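Local structure of L-talarate/galactarate dehydratase (Salmonella typhimurium, 2PP1) at residues M224-Q229 with W250-L255; P273-E278 with S295-P300; V44-V49 with K195-Q200. The protein catalyses the magnesium-dependent dehydration of L-talarate and galactarate to 5-keto-4-deoxy-D-glucarate, and also epimerises L-talarate to galactarate. All coordinates share one frame; numbering follows the deposited sequence.

All three contacts are buried, but they differ in kind. Interactions 1 and 2 each join two parallel strands of the barrel. They are neighbours in one sheet, because strands 251-252 and 274-276 pair with each other. Their centres lie about 9 Å apart, and their acidic side chains share one magnesium ion. Interaction 3 borders interaction 1 through the pairing of strands 194-197 and 223-226. It is much smaller, and it brings residues distant in sequence together: loop and helix start 44-49 meets the barrel. Backbone bonds dominate 224-229 with 250-255 and 273-278 with 295-300. At 44-49 with 195-200 a bridging water, a methyl group set on two carbonyl oxygens and the shared ligand do the joining.

Interaction 1: M224-Q229 with W250-L255; sequences MVDANQ and WIEEPL. With MG (magnesium ion), chain G; LLH ((2R,3S,4R)-2,3,4-trihydroxy-5-(hydroxyamino)-5-oxopentanoic acid), chain H.
V225 pairs with I251, and D226 with E252, in parallel; taken end to end, the two segments run 9° apart. V225 N bonds to W250 O at 3.2 Å, and V225 O accepts from E252 N at 2.8 Å. The ladder goes on past the strands. A227 N reaches E252 O at 2.9 Å, and Q229 N reaches E253 O at 2.7 Å. This is a parallel beta-alpha-beta unit, with helix 233-243 between the strands. V225 and I251 lie side by side on the helix-facing side of the sheet, CG2 against CG2, and both touch M243. D226 and E252 point to the other side, into the barrel. Their CG atoms stand anti to the backbone N, and the two carboxylates come together stacked, planes 19° apart, at the ion. D226 OD2 binds magnesium at 2.3 Å, and E252 OE2 binds it at 2.4 Å. D226 OD1 accepts from N228 N, an Asx turn. E252 OE1 takes W250 NE1 from the anti side and also forms a salt bridge with K195. M224 has CG between its backbone N and carbonyl carbon (chi1 36°). The chain then bends twice and sets CE over the face of the six-membered ring of W250, 3.7 Å from its centroid. A water links Q229 NE2 to E253 OE1, and Q229 OE1 accepts from A257 N. E278, a water and two oxygens of the bound hydroxamate complete the six magnesium ligands. The ion probably offsets the repulsion among these acids, and turn, indole N-H and lysine probably help hold the D226 and E252 carboxylates in place.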
loop_
_atom_site.group_PDB
_atom_site.type_symbol
_atom_site.label_atom_id
_atom_site.label_comp_id
_atom_site.label_asym_id
_atom_site.label_seq_id
_atom_site.Cartn_x
_atom_site.Cartn_y
_atom_site.Cartn_z
ATOM N N MET A 224 4.396 -16.493 25.576
ATOM C CA MET A 224 3.915 -17.209 24.406
ATOM C C MET A 224 4.755 -18.469 24.177
ATOM O O MET A 224 5.861 -18.592 24.706
ATOM C CB MET A 224 3.943 -16.299 23.161
ATOM C CG MET A 224 5.107 -15.313 23.081
ATOM S SD MET A 224 4.827 -13.720 23.950
ATOM C CE MET A 224 4.333 -12.653 22.612
ATOM N N VAL A 225 4.211 -19.423 23.422
ATOM C CA VAL A 225 4.939 -20.651 23.123
ATOM C C VAL A 225 5.008 -20.871 21.619
ATOM O O VAL A 225 4.198 -20.328 20.863
ATOM C CB VAL A 225 4.307 -21.886 23.793
ATOM C CG1 VAL A 225 4.288 -21.689 25.282
ATOM C CG2 VAL A 225 2.914 -22.135 23.258
ATOM N N ASP A 226 5.986 -21.671 21.201
ATOM C CA ASP A 226 6.230 -21.940 19.789
ATOM C C ASP A 226 6.595 -23.410 19.582
ATOM O O ASP A 226 7.639 -23.865 20.055
ATOM C CB ASP A 226 7.385 -21.053 19.327
ATOM C CG ASP A 226 7.604 -21.094 17.831
ATOM O OD1 ASP A 226 7.072 -21.999 17.147
ATOM O OD2 ASP A 226 8.330 -20.207 17.344
ATOM N N ALA A 227 5.749 -24.141 18.856
ATOM C CA ALA A 227 5.983 -25.564 18.606
ATOM C C ALA A 227 6.747 -25.853 17.312
ATOM O O ALA A 227 7.131 -26.994 17.052
ATOM C CB ALA A 227 4.643 -26.323 18.601
ATOM N N ASN A 228 6.964 -24.826 16.498
ATOM C CA ASN A 228 7.679 -24.994 15.239
ATOM C C ASN A 228 7.183 -26.182 14.399
ATOM O O ASN A 228 7.986 -26.968 13.876
ATOM C CB ASN A 228 9.187 -25.123 15.499
ATOM C CG ASN A 228 9.844 -23.776 15.788
ATOM O OD1 ASN A 228 10.023 -22.964 14.885
ATOM N ND2 ASN A 228 10.186 -23.529 17.045
ATOM N N GLN A 229 5.857 -26.295 14.290
ATOM C CA GLN A 229 5.176 -27.327 13.500
ATOM C C GLN A 229 5.308 -28.753 14.004
ATOM O O GLN A 229 4.892 -29.684 13.312
ATOM C CB GLN A 229 5.678 -27.323 12.049
ATOM C CG GLN A 229 5.828 -25.970 11.385
ATOM C CD GLN A 229 6.447 -26.092 9.992
ATOM O OE1 GLN A 229 5.820 -26.611 9.060
ATOM N NE2 GLN A 229 7.682 -25.619 9.847
ATOM N N TRP A 250 -0.147 -16.225 22.746
ATOM C CA TRP A 250 -0.420 -17.074 21.594
ATOM C C TRP A 250 0.351 -18.387 21.620
ATOM O O TRP A 250 1.317 -18.548 22.370
ATOM C CB TRP A 250 -0.128 -16.339 20.273
ATOM C CG TRP A 250 1.333 -16.141 19.935
ATOM C CD1 TRP A 250 2.272 -17.115 19.726
ATOM C CD2 TRP A 250 2.007 -14.886 19.725
ATOM N NE1 TRP A 250 3.488 -16.542 19.397
ATOM C CE2 TRP A 250 3.348 -15.179 19.391
ATOM C CE3 TRP A 250 1.603 -13.541 19.786
ATOM C CZ2 TRP A 250 4.292 -14.178 19.119
ATOM C CZ3 TRP A 250 2.550 -12.540 19.516
ATOM C CH2 TRP A 250 3.875 -12.871 19.188
ATOM N N ILE A 251 -0.114 -19.326 20.804
ATOM C CA ILE A 251 0.528 -20.627 20.625
ATOM C C ILE A 251 0.922 -20.523 19.158
ATOM O O ILE A 251 0.078 -20.305 18.293
ATOM C CB ILE A 251 -0.469 -21.797 20.829
ATOM C CG1 ILE A 251 -0.975 -21.793 22.276
ATOM C CG2 ILE A 251 0.211 -23.127 20.511
ATOM C CD1 ILE A 251 -2.114 -22.774 22.537
ATOM N N GLU A 252 2.207 -20.660 18.879
ATOM C CA GLU A 252 2.709 -20.499 17.523
ATOM C C GLU A 252 3.068 -21.797 16.817
ATOM O O GLU A 252 3.614 -22.714 17.422
ATOM C CB GLU A 252 3.938 -19.578 17.561
ATOM C CG GLU A 252 4.573 -19.306 16.216
ATOM C CD GLU A 252 5.629 -18.213 16.306
ATOM O OE1 GLU A 252 5.664 -17.512 17.341
ATOM O OE2 GLU A 252 6.400 -18.045 15.344
ATOM N N GLU A 253 2.790 -21.838 15.520
ATOM C CA GLU A 253 3.061 -23.018 14.695
ATOM C C GLU A 253 2.805 -24.350 15.384
ATOM O O GLU A 253 3.701 -25.189 15.479
ATOM C CB GLU A 253 4.501 -22.997 14.173
ATOM C CG GLU A 253 4.759 -21.882 13.190
ATOM C CD GLU A 253 5.939 -22.160 12.299
ATOM O OE1 GLU A 253 7.076 -22.240 12.799
ATOM O OE2 GLU A 253 5.729 -22.306 11.080
ATOM N N PRO A 254 1.579 -24.562 15.883
ATOM C CA PRO A 254 1.297 -25.839 16.545
ATOM C C PRO A 254 1.378 -26.991 15.552
ATOM O O PRO A 254 1.719 -28.115 15.922
ATOM C CB PRO A 254 -0.126 -25.648 17.082
ATOM C CG PRO A 254 -0.742 -24.720 16.060
ATOM C CD PRO A 254 0.384 -23.700 15.875
ATOM N N LEU A 255 1.084 -26.699 14.290
ATOM C CA LEU A 255 1.079 -27.718 13.239
ATOM C C LEU A 255 1.876 -27.327 12.009
ATOM O O LEU A 255 2.394 -26.213 11.916
ATOM C CB LEU A 255 -0.361 -27.994 12.791
ATOM C CG LEU A 255 -1.395 -28.236 13.889
ATOM C CD1 LEU A 255 -2.799 -28.117 13.308
ATOM C CD2 LEU A 255 -1.157 -29.597 14.514
HETATM MG MG MG G . 8.491 -19.256 15.274
HETATM O O5A LLH H . 16.327 -22.810 15.096
HETATM C C5 LLH H . 15.628 -22.393 14.140
HETATM O O5B LLH H . 15.257 -23.090 13.156
HETATM C C4 LLH H . 15.182 -20.925 14.156
HETATM O O4 LLH H . 15.903 -20.186 15.140
HETATM C C3 LLH H . 13.673 -20.860 14.410
HETATM O O3 LLH H . 13.349 -21.545 15.635
HETATM C C2 LLH H . 13.143 -19.407 14.508
HETATM O O2 LLH H . 13.286 -18.865 13.190
HETATM C C1 LLH H . 11.675 -19.272 14.967
HETATM O O1 LLH H . 10.809 -20.058 14.610
HETATM N N LLH H . 11.413 -18.246 15.805
HETATM O ON LLH H . 10.137 -17.730 15.990
HETATM O O HOH W 1 9.011 -23.988 11.877
HETATM O O HOH W 2 7.443 -20.865 14.560
#

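Interaction 2: P273-E278 with S295-P300; sequences PIATGE and SDFVQP. With MG (magnesium ion), chain G; LLH ((2R,3S,4R)-2,3,4-trihydroxy-5-(hydroxyamino)-5-oxopentanoic acid), chain H.
I274 is gripped at both backbone polar atoms by segment 295-300. Its N donates to D296 OD2 at 2.7 Å, using the anti lone pair of that oxygen. Its O accepts two bonds, from D296 N at 2.8 Å and from F297 N at 3.0 Å. D296 has CG anti to its carbonyl carbon (chi1 -54°), which turns the carboxylate back over the start of the neighbouring strand. The two strands are parallel and belong to a beta-alpha-beta unit with helix 283-291, part of the modified TIM barrel of the enolase superfamily. Further along, Q299 N donates to T276 O at 3.1 Å. T276 N to F297 O is a weak bond. F297 O also takes the hydroxyl of S295, which approaches from above the carbonyl plane.

Beyond the strand, a water accepts from E278 N and donates to Q299 OE1, so it ties the backbone of a metal ligand to the loop after the next strand. The amide nitrogen of Q299 bonds to E252, another magnesium ligand. E278, in the loop after strand 274-276, reaches the ion with OE1 at 2.2 Å, with D226 and E252 as the other protein ligands.

The packing divides between the two sides of the sheet. A275 and F297 share one side, where their CB atoms touch at 3.5 Å. W250 meets the F297 ring there. T276 and V298 face the helices on the other side, and T276 CG2 rests on S295 OG. At the start of segment 273-278, P273 lies alongside F297, its CB meeting the ring edge in plane, 3.6 Å from CE1.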
loop_
_atom_site.group_PDB
_atom_site.type_symbol
_atom_site.label_atom_id
_atom_site.label_comp_id
_atom_site.label_asym_id
_atom_site.label_seq_id
_atom_site.Cartn_x
_atom_site.Cartn_y
_atom_site.Cartn_z
ATOM N N PRO A 273 -4.983 -17.352 21.535
ATOM C CA PRO A 273 -4.734 -17.058 20.125
ATOM C C PRO A 273 -3.766 -18.047 19.486
ATOM O O PRO A 273 -2.898 -18.628 20.156
ATOM C CB PRO A 273 -4.168 -15.643 20.167
ATOM C CG PRO A 273 -4.858 -15.052 21.358
ATOM C CD PRO A 273 -4.750 -16.158 22.369
ATOM N N ILE A 274 -3.945 -18.251 18.187
ATOM C CA ILE A 274 -3.075 -19.126 17.423
ATOM C C ILE A 274 -2.292 -18.234 16.468
ATOM O O ILE A 274 -2.848 -17.302 15.879
ATOM C CB ILE A 274 -3.883 -20.155 16.612
ATOM C CG1 ILE A 274 -4.639 -21.082 17.566
ATOM C CG2 ILE A 274 -2.943 -20.971 15.717
ATOM C CD1 ILE A 274 -3.729 -21.866 18.506
ATOM N N ALA A 275 -1.003 -18.512 16.317
ATOM C CA ALA A 275 -0.166 -17.714 15.432
ATOM C C ALA A 275 0.616 -18.608 14.465
ATOM O O ALA A 275 1.033 -19.710 14.835
ATOM C CB ALA A 275 0.800 -16.858 16.271
ATOM N N THR A 276 0.809 -18.141 13.232
ATOM C CA THR A 276 1.562 -18.924 12.247
ATOM C C THR A 276 1.896 -18.112 10.997
ATOM O O THR A 276 1.397 -16.994 10.826
ATOM C CB THR A 276 0.775 -20.177 11.799
ATOM O OG1 THR A 276 1.654 -21.063 11.104
ATOM C CG2 THR A 276 -0.346 -19.795 10.846
ATOM N N GLY A 277 2.747 -18.670 10.137
ATOM C CA GLY A 277 3.089 -17.989 8.897
ATOM C C GLY A 277 4.555 -17.689 8.598
ATOM O O GLY A 277 4.922 -17.396 7.451
ATOM N N GLU A 278 5.406 -17.762 9.609
ATOM C CA GLU A 278 6.821 -17.454 9.395
ATOM C C GLU A 278 7.482 -18.241 8.256
ATOM O O GLU A 278 8.386 -17.735 7.594
ATOM C CB GLU A 278 7.614 -17.723 10.660
ATOM C CG GLU A 278 7.906 -19.187 10.836
ATOM C CD GLU A 278 8.902 -19.415 11.917
ATOM O OE1 GLU A 278 8.582 -19.075 13.070
ATOM O OE2 GLU A 278 10.000 -19.915 11.618
ATOM N N SER A 295 -5.226 -18.453 11.564
ATOM C CA SER A 295 -4.738 -17.915 12.826
ATOM C C SER A 295 -5.177 -16.501 13.204
ATOM O O SER A 295 -5.560 -15.693 12.359
ATOM C CB SER A 295 -3.210 -17.971 12.828
ATOM O OG SER A 295 -2.695 -17.194 11.759
ATOM N N ASP A 296 -5.079 -16.227 14.500
ATOM C CA ASP A 296 -5.436 -14.936 15.085
ATOM C C ASP A 296 -4.296 -13.942 14.862
ATOM O O ASP A 296 -4.521 -12.740 14.734
ATOM C CB ASP A 296 -5.670 -15.124 16.582
ATOM C CG ASP A 296 -6.683 -16.215 16.868
ATOM O OD1 ASP A 296 -7.870 -15.994 16.572
ATOM O OD2 ASP A 296 -6.288 -17.294 17.369
ATOM N N PHE A 297 -3.070 -14.455 14.847
ATOM C CA PHE A 297 -1.896 -13.625 14.606
ATOM C C PHE A 297 -1.278 -14.096 13.297
ATOM O O PHE A 297 -1.065 -15.299 13.093
ATOM C CB PHE A 297 -0.846 -13.780 15.716
ATOM C CG PHE A 297 -1.150 -13.013 16.976
ATOM C CD1 PHE A 297 -2.013 -13.529 17.937
ATOM C CD2 PHE A 297 -0.545 -11.777 17.213
ATOM C CE1 PHE A 297 -2.266 -12.827 19.116
ATOM C CE2 PHE A 297 -0.790 -11.070 18.383
ATOM C CZ PHE A 297 -1.650 -11.590 19.336
ATOM N N VAL A 298 -1.019 -13.149 12.403
ATOM C CA VAL A 298 -0.388 -13.458 11.130
ATOM C C VAL A 298 1.072 -13.075 11.330
ATOM O O VAL A 298 1.370 -11.965 11.791
ATOM C CB VAL A 298 -1.011 -12.633 9.987
ATOM C CG1 VAL A 298 -0.260 -12.889 8.667
ATOM C CG2 VAL A 298 -2.487 -13.004 9.854
ATOM N N GLN A 299 1.975 -13.997 10.998
ATOM C CA GLN A 299 3.400 -13.774 11.182
ATOM C C GLN A 299 4.215 -13.832 9.892
ATOM O O GLN A 299 4.898 -14.823 9.616
ATOM C CB GLN A 299 3.935 -14.794 12.192
ATOM C CG GLN A 299 3.180 -14.769 13.512
ATOM C CD GLN A 299 3.666 -15.799 14.511
ATOM O OE1 GLN A 299 3.476 -17.011 14.327
ATOM N NE2 GLN A 299 4.291 -15.326 15.588
ATOM N N PRO A 300 4.170 -12.757 9.087
ATOM C CA PRO A 300 4.929 -12.748 7.836
ATOM C C PRO A 300 6.401 -12.473 8.146
ATOM O O PRO A 300 6.741 -12.058 9.251
ATOM C CB PRO A 300 4.297 -11.605 7.037
ATOM C CG PRO A 300 3.070 -11.181 7.861
ATOM C CD PRO A 300 3.447 -11.489 9.263
HETATM MG MG MG G . 8.491 -19.256 15.274
HETATM O O5A LLH H . 16.327 -22.810 15.096
HETATM C C5 LLH H . 15.628 -22.393 14.140
HETATM O O5B LLH H . 15.257 -23.090 13.156
HETATM C C4 LLH H . 15.182 -20.925 14.156
HETATM O O4 LLH H . 15.903 -20.186 15.140
HETATM C C3 LLH H . 13.673 -20.860 14.410
HETATM O O3 LLH H . 13.349 -21.545 15.635
HETATM C C2 LLH H . 13.143 -19.407 14.508
HETATM O O2 LLH H . 13.286 -18.865 13.190
HETATM C C1 LLH H . 11.675 -19.272 14.967
HETATM O O1 LLH H . 10.809 -20.058 14.610
HETATM N N LLH H . 11.413 -18.246 15.805
HETATM O ON LLH H . 10.137 -17.730 15.990
HETATM O O HOH W 3 5.124 -18.433 12.565
HETATM O O HOH W 2 7.443 -20.865 14.560
#

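Interaction 3: V44-V49 with K195-Q200; sequences VSDAKV and KLKVGQ. With LLH ((2R,3S,4R)-2,3,4-trihydroxy-5-(hydroxyamino)-5-oxopentanoic acid), chain H.
A47, at the start of helix 47-50, lies over the loop that follows strand 194-197, its CA 5.1 Å from that of Q200. Its methyl CB rests on two carbonyl oxygens, V198 O at 3.2 Å and G199 O at 3.4 Å. A water bridges the backbones, accepting from A47 N and donating to V198 O. D46 is the N-cap of the helix. Its OD1 accepts from K48 N at 2.8 Å, and K48 NZ closes a salt bridge on the syn side of OD2. The segment, a loop running into helix 47-50, probably belongs to the capping domain that closes over the barrel mouth, as in other enolase-superfamily enzymes. Across from it, K195 and K197 form the K-x-K motif of the second barrel strand. K197 bends at chi2 (-62°) and brings CD alongside D46 CB. Its NZ donates to O3 of the bound hydroxamate at 3.0 Å and to D226. That same O3 hydroxyl donates to D46 OD2 at 2.7 Å, so the ligand links loop and barrel. K48 NZ holds the ligand carboxylate at O5B, 2.9 Å away. K197 is the proton acceptor of the reaction, and K195 NZ lies 2.8 Å from the ligand ON.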
loop_
_atom_site.group_PDB
_atom_site.type_symbol
_atom_site.label_atom_id
_atom_site.label_comp_id
_atom_site.label_asym_id
_atom_site.label_seq_id
_atom_site.Cartn_x
_atom_site.Cartn_y
_atom_site.Cartn_z
ATOM N N VAL A 44 21.926 -24.026 18.072
ATOM C CA VAL A 44 20.538 -23.805 18.461
ATOM C C VAL A 44 19.580 -24.920 18.054
ATOM O O VAL A 44 19.573 -25.348 16.902
ATOM C CB VAL A 44 20.047 -22.473 17.868
ATOM C CG1 VAL A 44 18.588 -22.255 18.192
ATOM C CG2 VAL A 44 20.902 -21.333 18.413
ATOM N N SER A 45 18.759 -25.371 19.001
ATOM C CA SER A 45 17.788 -26.429 18.726
ATOM C C SER A 45 16.355 -26.130 19.173
ATOM O O SER A 45 16.108 -25.920 20.358
ATOM C CB SER A 45 18.221 -27.736 19.401
ATOM O OG SER A 45 19.406 -28.271 18.828
ATOM N N ASP A 46 15.416 -26.086 18.231
ATOM C CA ASP A 46 14.017 -25.914 18.601
ATOM C C ASP A 46 13.421 -27.314 18.426
ATOM O O ASP A 46 14.168 -28.272 18.201
ATOM C CB ASP A 46 13.279 -24.874 17.729
ATOM C CG ASP A 46 13.360 -25.165 16.236
ATOM O OD1 ASP A 46 13.472 -26.340 15.831
ATOM O OD2 ASP A 46 13.286 -24.194 15.458
ATOM N N ALA A 47 12.103 -27.449 18.514
ATOM C CA ALA A 47 11.486 -28.772 18.400
ATOM C C ALA A 47 11.806 -29.542 17.114
ATOM O O ALA A 47 11.752 -30.773 17.105
ATOM C CB ALA A 47 9.962 -28.661 18.586
ATOM N N LYS A 48 12.129 -28.832 16.032
ATOM C CA LYS A 48 12.439 -29.487 14.763
ATOM C C LYS A 48 13.669 -30.384 14.896
ATOM O O LYS A 48 13.825 -31.371 14.173
ATOM C CB LYS A 48 12.668 -28.445 13.653
ATOM C CG LYS A 48 11.430 -27.624 13.311
ATOM C CD LYS A 48 11.678 -26.638 12.168
ATOM C CE LYS A 48 12.397 -25.363 12.609
ATOM N NZ LYS A 48 13.763 -25.607 13.141
ATOM N N VAL A 49 14.545 -30.030 15.825
ATOM C CA VAL A 49 15.749 -30.800 16.058
ATOM C C VAL A 49 15.454 -31.965 16.993
ATOM O O VAL A 49 15.938 -33.078 16.780
ATOM C CB VAL A 49 16.852 -29.923 16.682
ATOM C CG1 VAL A 49 18.064 -30.778 17.039
ATOM C CG2 VAL A 49 17.237 -28.826 15.704
ATOM N N LYS A 195 8.974 -15.813 24.865
ATOM C CA LYS A 195 8.430 -16.894 24.063
ATOM C C LYS A 195 9.256 -18.138 24.394
ATOM O O LYS A 195 10.489 -18.101 24.372
ATOM C CB LYS A 195 8.526 -16.597 22.563
ATOM C CG LYS A 195 7.830 -17.656 21.692
ATOM C CD LYS A 195 8.414 -17.739 20.276
ATOM C CE LYS A 195 7.759 -16.778 19.318
ATOM N NZ LYS A 195 8.343 -16.862 17.952
ATOM N N LEU A 196 8.567 -19.235 24.700
ATOM C CA LEU A 196 9.220 -20.482 25.041
ATOM C C LEU A 196 9.013 -21.508 23.937
ATOM O O LEU A 196 7.888 -21.700 23.466
ATOM C CB LEU A 196 8.650 -21.033 26.353
ATOM C CG LEU A 196 9.237 -22.367 26.830
ATOM C CD1 LEU A 196 10.709 -22.184 27.189
ATOM C CD2 LEU A 196 8.456 -22.865 28.031
ATOM N N LYS A 197 10.092 -22.166 23.523
ATOM C CA LYS A 197 9.984 -23.199 22.497
ATOM C C LYS A 197 9.398 -24.466 23.110
ATOM O O LYS A 197 9.815 -24.894 24.191
ATOM C CB LYS A 197 11.362 -23.522 21.900
ATOM C CG LYS A 197 11.981 -22.394 21.088
ATOM C CD LYS A 197 11.114 -22.050 19.885
ATOM C CE LYS A 197 11.850 -21.127 18.929
ATOM N NZ LYS A 197 11.143 -20.975 17.639
ATOM N N VAL A 198 8.419 -25.058 22.430
ATOM C CA VAL A 198 7.813 -26.301 22.907
ATOM C C VAL A 198 7.669 -27.236 21.718
ATOM O O VAL A 198 8.205 -26.963 20.648
ATOM C CB VAL A 198 6.418 -26.069 23.550
ATOM C CG1 VAL A 198 6.563 -25.177 24.781
ATOM C CG2 VAL A 198 5.465 -25.439 22.545
ATOM N N GLY A 199 6.958 -28.345 21.897
ATOM C CA GLY A 199 6.780 -29.260 20.790
ATOM C C GLY A 199 7.753 -30.424 20.758
ATOM O O GLY A 199 7.885 -31.088 19.729
ATOM N N GLN A 200 8.443 -30.677 21.868
ATOM C CA GLN A 200 9.368 -31.800 21.905
ATOM C C GLN A 200 8.571 -33.089 22.149
ATOM O O GLN A 200 7.439 -33.051 22.630
ATOM C CB GLN A 200 10.394 -31.614 23.010
ATOM C CG GLN A 200 9.818 -31.653 24.413
ATOM C CD GLN A 200 10.897 -31.558 25.473
ATOM O OE1 GLN A 200 11.737 -32.453 25.605
ATOM N NE2 GLN A 200 10.891 -30.468 26.225
HETATM O O5A LLH H . 16.327 -22.810 15.096
HETATM C C5 LLH H . 15.628 -22.393 14.140
HETATM O O5B LLH H . 15.257 -23.090 13.156
HETATM C C4 LLH H . 15.182 -20.925 14.156
HETATM O O4 LLH H . 15.903 -20.186 15.140
HETATM C C3 LLH H . 13.673 -20.860 14.410
HETATM O O3 LLH H . 13.349 -21.545 15.635
HETATM C C2 LLH H . 13.143 -19.407 14.508
HETATM O O2 LLH H . 13.286 -18.865 13.190
HETATM C C1 LLH H . 11.675 -19.272 14.967
HETATM O O1 LLH H . 10.809 -20.058 14.610
HETATM N N LLH H . 11.413 -18.246 15.805
HETATM O ON LLH H . 10.137 -17.730 15.990
HETATM O O HOH W 4 10.195 -25.593 18.891
#